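Putative ATPase, AAA family (Prochlorococcus marinus subsp. pastoris str. CCMP1986, PDB 3CTD) probably acts as a DNA-dependent ATPase of the RarA/MGS1/WRNIP1 subfamily that helps cells respond to stalled DNA replication, this chain being its C-terminal part. Local coordinates at residues B[71-75]-B[112-117]; B[75-79]-B[91-95]; B[68-72]-B[97-102]. The protein carries 1 engineered substitution. All coordinates share one frame; numbering follows the deposited sequence.

Interaction 1: B[71-75]-B[112-117]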
loop_
_atom_site.group_PDB
_atom_site.type_symbol
_atom_site.label_atom_id
_atom_site.label_comp_id
_atom_site.label_asym_id
_atom_site.label_seq_id
_atom_site.Cartn_x
_atom_site.Cartn_y
_atom_site.Cartn_z
ATOM N N ILE B 71 11.154 18.591 1.338
ATOM C CA ILE B 71 9.976 18.483 2.225
ATOM C C ILE B 71 9.528 17.017 2.361
ATOM O O ILE B 71 9.238 16.542 3.453
ATOM C CB ILE B 71 8.795 19.328 1.686
ATOM C CG1 ILE B 71 9.194 20.814 1.588
ATOM C CG2 ILE B 71 7.527 19.062 2.479
ATOM C CD1 ILE B 71 8.295 21.606 0.613
ATOM N N PHE B 72 9.483 16.304 1.249
ATOM C CA PHE B 72 9.140 14.861 1.264
ATOM C C PHE B 72 10.113 13.987 2.055
ATOM O O PHE B 72 9.697 12.979 2.612
ATOM C CB PHE B 72 8.983 14.281 -0.142
ATOM C CG PHE B 72 7.618 14.436 -0.683
ATOM C CD1 PHE B 72 6.526 13.887 -0.006
ATOM C CD2 PHE B 72 7.400 15.142 -1.843
ATOM C CE1 PHE B 72 5.242 14.035 -0.496
ATOM C CE2 PHE B 72 6.126 15.274 -2.324
ATOM C CZ PHE B 72 5.038 14.735 -1.650
ATOM N N ARG B 73 11.385 14.377 2.112
ATOM C CA ARG B 73 12.364 13.638 2.933
ATOM C C ARG B 73 11.971 13.692 4.393
ATOM O O ARG B 73 11.899 12.657 5.055
ATOM C CB ARG B 73 13.783 14.197 2.765
ATOM C CG ARG B 73 14.668 13.408 1.820
ATOM C CD ARG B 73 16.063 14.061 1.615
ATOM N NE ARG B 73 16.058 14.398 0.205
ATOM C CZ ARG B 73 16.346 15.578 -0.311
ATOM N NH1 ARG B 73 16.781 16.576 0.480
ATOM N NH2 ARG B 73 16.218 15.716 -1.630
ATOM N N ARG B 74 11.703 14.902 4.870
ATOM C CA ARG B 74 11.291 15.116 6.235
ATOM C C ARG B 74 9.953 14.516 6.551
ATOM O O ARG B 74 9.751 14.052 7.652
ATOM C CB ARG B 74 11.304 16.604 6.593
ATOM C CG ARG B 74 12.706 17.175 6.698
ATOM C CD ARG B 74 13.595 16.601 7.858
ATOM N NE ARG B 74 14.984 17.062 7.670
ATOM C CZ ARG B 74 15.508 18.214 8.153
ATOM N NH1 ARG B 74 14.771 19.043 8.909
ATOM N NH2 ARG B 74 16.783 18.541 7.881
ATOM N N LEU B 75 9.035 14.506 5.593
ATOM C CA LEU B 75 7.783 13.812 5.785
ATOM C C LEU B 75 7.996 12.273 5.857
ATOM O O LEU B 75 7.344 11.592 6.663
ATOM C CB LEU B 75 6.800 14.163 4.676
ATOM C CG LEU B 75 6.182 15.566 4.607
ATOM C CD1 LEU B 75 5.380 15.649 3.316
ATOM C CD2 LEU B 75 5.246 15.726 5.772
ATOM N N PHE B 112 -0.514 16.725 -3.117
ATOM C CA PHE B 112 0.131 15.517 -2.569
ATOM C C PHE B 112 1.007 15.934 -1.386
ATOM O O PHE B 112 1.035 15.227 -0.388
ATOM C CB PHE B 112 0.911 14.721 -3.632
ATOM C CG PHE B 112 0.062 14.292 -4.750
ATOM C CD1 PHE B 112 -0.893 13.294 -4.569
ATOM C CD2 PHE B 112 0.142 14.924 -5.967
ATOM C CE1 PHE B 112 -1.745 12.912 -5.618
ATOM C CE2 PHE B 112 -0.700 14.560 -7.038
ATOM C CZ PHE B 112 -1.636 13.549 -6.860
ATOM N N LEU B 113 1.644 17.115 -1.452
ATOM C CA LEU B 113 2.356 17.628 -0.273
ATOM C C LEU B 113 1.366 17.808 0.867
ATOM O O LEU B 113 1.564 17.341 2.009
ATOM C CB LEU B 113 3.077 18.937 -0.599
ATOM C CG LEU B 113 4.392 18.817 -1.417
ATOM C CD1 LEU B 113 4.853 20.154 -2.113
ATOM C CD2 LEU B 113 5.558 18.178 -0.618
ATOM N N SER B 114 0.269 18.468 0.537
ATOM C CA SER B 114 -0.803 18.679 1.473
ATOM C C SER B 114 -1.419 17.385 2.036
ATOM O O SER B 114 -1.505 17.257 3.257
ATOM C CB SER B 114 -1.840 19.579 0.835
ATOM O OG SER B 114 -2.946 19.619 1.659
ATOM N N GLN B 115 -1.825 16.420 1.194
ATOM C CA GLN B 115 -2.304 15.111 1.720
ATOM C C GLN B 115 -1.322 14.447 2.703
ATOM O O GLN B 115 -1.702 13.985 3.796
ATOM C CB GLN B 115 -2.578 14.122 0.598
ATOM C CG GLN B 115 -2.846 12.718 1.090
ATOM C CD GLN B 115 -3.858 11.961 0.226
ATOM O OE1 GLN B 115 -4.485 12.552 -0.635
ATOM N NE2 GLN B 115 -3.987 10.644 0.430
ATOM N N ALA B 116 -0.062 14.342 2.271
ATOM C CA ALA B 116 0.959 13.718 3.076
ATOM C C ALA B 116 1.117 14.445 4.428
ATOM O O ALA B 116 1.158 13.822 5.505
ATOM C CB ALA B 116 2.271 13.691 2.311
ATOM N N SER B 117 1.211 15.764 4.364
ATOM C CA SER B 117 1.355 16.574 5.560
ATOM C C SER B 117 0.169 16.417 6.495
ATOM O O SER B 117 0.344 16.082 7.682
ATOM C CB SER B 117 1.597 18.036 5.174
ATOM O OG SER B 117 2.735 18.045 4.299
#

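Interaction 2: B[75-79]-B[91-95]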
loop_
_atom_site.group_PDB
_atom_site.type_symbol
_atom_site.label_atom_id
_atom_site.label_comp_id
_atom_site.label_asym_id
_atom_site.label_seq_id
_atom_site.Cartn_x
_atom_site.Cartn_y
_atom_site.Cartn_z
ATOM N N LEU B 75 9.035 14.506 5.593
ATOM C CA LEU B 75 7.783 13.812 5.785
ATOM C C LEU B 75 7.996 12.273 5.857
ATOM O O LEU B 75 7.344 11.592 6.663
ATOM C CB LEU B 75 6.800 14.163 4.676
ATOM C CG LEU B 75 6.182 15.566 4.607
ATOM C CD1 LEU B 75 5.380 15.649 3.316
ATOM C CD2 LEU B 75 5.246 15.726 5.772
ATOM N N LEU B 76 8.906 11.723 5.048
ATOM C CA LEU B 76 9.141 10.283 5.083
ATOM C C LEU B 76 9.740 9.935 6.444
ATOM O O LEU B 76 9.234 9.050 7.145
ATOM C CB LEU B 76 10.045 9.796 3.954
ATOM C CG LEU B 76 9.453 9.730 2.528
ATOM C CD1 LEU B 76 10.596 9.668 1.477
ATOM C CD2 LEU B 76 8.444 8.592 2.310
ATOM N N ILE B 77 10.795 10.658 6.821
ATOM C CA ILE B 77 11.382 10.553 8.159
ATOM C C ILE B 77 10.370 10.642 9.301
ATOM O O ILE B 77 10.336 9.793 10.179
ATOM C CB ILE B 77 12.457 11.632 8.371
ATOM C CG1 ILE B 77 13.568 11.466 7.312
ATOM C CG2 ILE B 77 12.990 11.600 9.811
ATOM C CD1 ILE B 77 14.682 12.548 7.395
ATOM N N SER B 78 9.565 11.692 9.313
ATOM C CA SER B 78 8.607 11.883 10.368
ATOM C C SER B 78 7.549 10.739 10.389
ATOM O O SER B 78 7.081 10.313 11.454
ATOM C CB SER B 78 7.986 13.275 10.245
ATOM O OG SER B 78 6.671 13.202 10.730
ATOM N N ALA B 79 7.217 10.191 9.233
ATOM C CA ALA B 79 6.338 9.024 9.209
ATOM C C ALA B 79 6.861 7.796 9.988
ATOM O O ALA B 79 6.090 6.928 10.411
ATOM C CB ALA B 79 6.005 8.656 7.745
ATOM N N ILE B 91 3.992 5.421 6.358
ATOM C CA ILE B 91 5.135 5.491 5.449
ATOM C C ILE B 91 4.710 5.093 4.036
ATOM O O ILE B 91 5.208 5.651 3.091
ATOM C CB ILE B 91 6.402 4.704 5.939
ATOM C CG1 ILE B 91 7.607 4.991 5.063
ATOM C CG2 ILE B 91 6.182 3.202 5.948
ATOM C CD1 ILE B 91 8.283 6.256 5.430
ATOM N N VAL B 92 3.764 4.165 3.898
ATOM C CA VAL B 92 3.303 3.787 2.568
ATOM C C VAL B 92 2.555 4.945 1.917
ATOM O O VAL B 92 2.744 5.210 0.751
ATOM C CB VAL B 92 2.370 2.542 2.620
ATOM C CG1 VAL B 92 1.816 2.188 1.203
ATOM C CG2 VAL B 92 3.066 1.333 3.315
ATOM N N VAL B 93 1.709 5.645 2.672
ATOM C CA VAL B 93 0.885 6.704 2.099
ATOM C C VAL B 93 1.779 7.877 1.655
ATOM O O VAL B 93 1.639 8.414 0.544
ATOM C CB VAL B 93 -0.208 7.189 3.119
ATOM C CG1 VAL B 93 -0.876 8.530 2.684
ATOM C CG2 VAL B 93 -1.262 6.090 3.373
ATOM N N VAL B 94 2.669 8.301 2.534
ATOM C CA VAL B 94 3.547 9.417 2.236
ATOM C C VAL B 94 4.472 9.095 1.065
ATOM O O VAL B 94 4.739 9.958 0.252
ATOM C CB VAL B 94 4.451 9.748 3.432
ATOM C CG1 VAL B 94 5.501 10.702 2.991
ATOM C CG2 VAL B 94 3.622 10.301 4.575
ATOM N N GLN B 95 4.962 7.851 0.991
ATOM C CA GLN B 95 5.842 7.455 -0.093
ATOM C C GLN B 95 5.090 7.535 -1.405
ATOM O O GLN B 95 5.598 7.969 -2.427
ATOM C CB GLN B 95 6.427 6.054 0.124
ATOM C CG GLN B 95 7.172 5.521 -1.086
ATOM C CD GLN B 95 8.365 6.379 -1.417
ATOM O OE1 GLN B 95 9.154 6.766 -0.519
ATOM N NE2 GLN B 95 8.529 6.694 -2.708
HETATM O O HOH W 1 4.537 4.748 9.355
#

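Interaction 3: B[68-72]-B[97-102]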
loop_
_atom_site.group_PDB
_atom_site.type_symbol
_atom_site.label_atom_id
_atom_site.label_comp_id
_atom_site.label_asym_id
_atom_site.label_seq_id
_atom_site.Cartn_x
_atom_site.Cartn_y
_atom_site.Cartn_z
ATOM N N PRO B 68 10.692 20.612 -3.083
ATOM C CA PRO B 68 9.679 19.639 -2.617
ATOM C C PRO B 68 10.288 18.298 -2.174
ATOM O O PRO B 68 9.825 17.707 -1.186
ATOM C CB PRO B 68 8.747 19.440 -3.837
ATOM C CG PRO B 68 9.543 19.884 -4.999
ATOM C CD PRO B 68 10.477 20.989 -4.489
ATOM N N ASN B 69 11.321 17.832 -2.871
ATOM C CA ASN B 69 12.061 16.619 -2.444
ATOM C C ASN B 69 12.571 16.731 -1.020
ATOM O O ASN B 69 12.462 15.774 -0.241
ATOM C CB ASN B 69 13.239 16.311 -3.377
ATOM C CG ASN B 69 12.784 16.049 -4.804
ATOM O OD1 ASN B 69 11.924 15.192 -5.045
ATOM N ND2 ASN B 69 13.314 16.833 -5.754
ATOM N N PHE B 70 13.101 17.899 -0.656
ATOM C CA PHE B 70 13.487 18.118 0.723
ATOM C C PHE B 70 12.274 17.989 1.677
ATOM O O PHE B 70 12.328 17.288 2.683
ATOM C CB PHE B 70 14.217 19.442 0.879
ATOM C CG PHE B 70 14.584 19.762 2.270
ATOM C CD1 PHE B 70 15.420 18.926 2.992
ATOM C CD2 PHE B 70 14.097 20.906 2.876
ATOM C CE1 PHE B 70 15.781 19.232 4.310
ATOM C CE2 PHE B 70 14.438 21.213 4.194
ATOM C CZ PHE B 70 15.299 20.372 4.917
ATOM N N ILE B 71 11.154 18.591 1.338
ATOM C CA ILE B 71 9.976 18.483 2.225
ATOM C C ILE B 71 9.528 17.017 2.361
ATOM O O ILE B 71 9.238 16.542 3.453
ATOM C CB ILE B 71 8.795 19.328 1.686
ATOM C CG1 ILE B 71 9.194 20.814 1.588
ATOM C CG2 ILE B 71 7.527 19.062 2.479
ATOM C CD1 ILE B 71 8.295 21.606 0.613
ATOM N N PHE B 72 9.483 16.304 1.249
ATOM C CA PHE B 72 9.140 14.861 1.264
ATOM C C PHE B 72 10.113 13.987 2.055
ATOM O O PHE B 72 9.697 12.979 2.612
ATOM C CB PHE B 72 8.983 14.281 -0.142
ATOM C CG PHE B 72 7.618 14.436 -0.683
ATOM C CD1 PHE B 72 6.526 13.887 -0.006
ATOM C CD2 PHE B 72 7.400 15.142 -1.843
ATOM C CE1 PHE B 72 5.242 14.035 -0.496
ATOM C CE2 PHE B 72 6.126 15.274 -2.324
ATOM C CZ PHE B 72 5.038 14.735 -1.650
ATOM N N CYS B 97 2.410 9.564 -1.952
ATOM C CA CYS B 97 2.340 10.997 -2.207
ATOM C C CYS B 97 3.600 11.497 -2.924
ATOM O O CYS B 97 3.494 12.177 -3.956
ATOM C CB CYS B 97 2.129 11.745 -0.893
ATOM S SG CYS B 97 0.455 11.485 -0.228
ATOM N N CYS B 98 4.774 11.125 -2.408
ATOM C CA CYS B 98 6.053 11.445 -3.044
ATOM C C CYS B 98 6.092 10.918 -4.505
ATOM O O CYS B 98 6.338 11.677 -5.450
ATOM C CB CYS B 98 7.223 10.948 -2.173
ATOM S SG CYS B 98 8.902 11.281 -2.828
ATOM N N ASP B 99 5.782 9.645 -4.712
ATOM C CA ASP B 99 5.703 9.154 -6.086
ATOM C C ASP B 99 4.663 9.893 -6.929
ATOM O O ASP B 99 4.854 10.102 -8.144
ATOM C CB ASP B 99 5.411 7.658 -6.145
ATOM C CG ASP B 99 6.494 6.857 -5.573
ATOM O OD1 ASP B 99 7.613 7.359 -5.455
ATOM O OD2 ASP B 99 6.237 5.715 -5.200
ATOM N N ALA B 100 3.539 10.269 -6.331
ATOM C CA ALA B 100 2.540 10.959 -7.129
ATOM C C ALA B 100 3.125 12.316 -7.553
ATOM O O ALA B 100 3.070 12.683 -8.724
ATOM C CB ALA B 100 1.273 11.101 -6.378
ATOM N N PHE B 101 3.793 13.001 -6.638
ATOM C CA PHE B 101 4.405 14.271 -6.973
ATOM C C PHE B 101 5.437 14.141 -8.119
ATOM O O PHE B 101 5.421 14.976 -9.043
ATOM C CB PHE B 101 4.991 14.958 -5.720
ATOM C CG PHE B 101 5.510 16.347 -5.988
ATOM C CD1 PHE B 101 4.736 17.463 -5.684
ATOM C CD2 PHE B 101 6.753 16.535 -6.603
ATOM C CE1 PHE B 101 5.203 18.757 -5.956
ATOM C CE2 PHE B 101 7.218 17.804 -6.885
ATOM C CZ PHE B 101 6.443 18.932 -6.569
ATOM N N ASP B 102 6.321 13.132 -8.073
ATOM C CA ASP B 102 7.252 12.879 -9.201
ATOM C C ASP B 102 6.522 12.723 -10.534
ATOM O O ASP B 102 6.962 13.227 -11.552
ATOM C CB ASP B 102 8.293 11.744 -8.934
ATOM C CG ASP B 102 9.408 12.189 -7.896
ATOM O OD1 ASP B 102 9.670 13.424 -7.766
ATOM O OD2 ASP B 102 10.016 11.336 -7.180
#

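Interaction 1: B[71-75]-B[112-117]
Leu-113 turns CG anti to its carbonyl carbon and beside its backbone N (chi1 -76°), which carries its CD2 branch out of helix 110-121 and over one face of the Phe-72 ring. The methyl makes a CH-pi contact there: Leu-113 CD2 stands 3.7 Å from the centroid of the Phe-72 ring, 24° off its normal. It is shifted toward the rim, so that Phe-72 CE2 comes within 3.4 Å of Leu-113 CD2. Ile-71 sets CG2 anti to its own N, and this methyl meets the same leucine branch from another direction, Ile-71 CG2 to Leu-113 CD2 being 3.8 Å. One turn farther on, the forked end of Leu-75 reaches the neighbouring helix: its CD1 lies 3.8 Å from Ala-116 CB, and both methyls touch Ser-117 OG. That hydroxyl is spoken for within its own helix, Ser-117 OG donating to Leu-113 O (2.7 Å) from well above the carbonyl plane, while Ser-117 N bonds to the same oxygen. Replacing Phe-72 with an alanine here would probably open a gap between the helices and leave Leu-113 CD2 without the aromatic face it rests on. The two helices run in nearly the same direction, their segment axes 10.8 Å apart at closest and inclined by 19°, within the helical, strand-free C-terminal part of this RarA-type protein. Phe-42 and Ile-46 of helix 36-47 also pack on Leu-75, and Met-61 of helix 51-63 on Ile-71. Cohesion across this buried seam is therefore apolar, and its serine hydroxyl finds its partner within its own helix.

Interaction 2: B[75-79]-B[91-95]
Leu-76, Ala-79, Ile-91 and Val-94 carry the apolar part of this antiparallel contact, which joins helices 68-83 and 90-104. The side chains of Leu-76 and Val-94 meet at an oblique angle, Leu-76 CD2 lying 3.7 Å from Val-94 CG1, and the same leucine methyl has Ile-91 CD1 at 3.9 Å. Ile-91 reaches it by a bent path: CG1 is anti to the backbone N, and the turn at chi2 (82°) brings CD1 toward helix 68-83, where Ile-91 CD1 touches Leu-76 O at 3.4 Å. Ala-79 CB packs on Ile-91 CA and CD1, each at 4.0 Å, and the helices come close at this point, the alpha carbons of Ala-79 and Ile-91 being 5.3 Å apart. Val-94 CG1 also brushes Leu-75 CB. A second kind of contact sets a polar atom on hydrocarbon: Gln-95, its chain bent at chi2, brings OE1 to 3.4 Å from Leu-76 CD2, a van der Waals touch, while its NE2 makes a weak hydrogen bond to Asp-99 OD1. The third kind is water-mediated. One water accepts from Ile-91 N (3.1 Å) and is hydrogen-bonded to Ala-79 O (2.9 Å), linking the backbones of the two helices near the loop that connects them. Outside this pair, Phe-112 of a neighbouring subunit packs on Leu-76, and Gln-115 of that same subunit on Ile-91, so the hairpin contributes to the tetramer. The chemistry thus divides: aliphatic groups pack between the helices, and a single water links one carbonyl and one N-H beside the small Ala-79.

Interaction 3: B[68-72]-B[97-102]
Cys-98 lies squarely over one face of the Phe-72 ring, on the opposite side from Leu-113. Cys-98 CA makes a CH-pi contact 3.7 Å from the Phe-72 ring centroid and 10° off the normal. Its SG, anti to the backbone N, makes an oblique sulfur-aromatic contact 4.5 Å from the same centroid. Cys-97 CB touches the ring at Phe-72 CE1. Phe-101 completes this shell: the edge of Phe-72 is turned toward the Phe-101 face in an offset edge-to-face pair, centroids 6.0 Å apart and planes at 62°. Phe-72 CE2 also lies 3.6 Å from Phe-101 CB. Farther out, the ring of Pro-68 crosses the end of Phe-101 at about a right angle, Pro-68 CG meeting Phe-101 CZ at 3.6 Å. Phe-106, in the loop after helix 90-104, is a second edge-to-face partner of Phe-101 and touches Pro-68. The contact joins the N-terminal end of helix 68-83 to the C-terminal half of the antiparallel helix 90-104 in the MgsA-type C-terminal region. Phe-72 thus sits between C-H groups and a thiol on one side and a leucine methyl on the other, held by dispersion and weak aromatic electrostatics.

In the fold
Followed from the N terminus, helix 68-83 supplies the first partner of all three contacts. Interaction 2 closes the shortest loop, pairing 75-79 with 91-95 across the short loop into helix 90-104. It is nested inside the loop of interaction 3, which joins the start of helix 68-83 to 97-102 near the end of helix 90-104. Interaction 1 starts slightly later than interaction 3 but ends beyond it, at 112-117, so these two loops overlap, sharing Ile-71 and Phe-72, while Leu-75 belongs to both interactions 1 and 2. Ala-116 packs against Val-94 and Cys-97, which adds the third side: helices 68-83, 90-104 and 110-121 pack pairwise on one another.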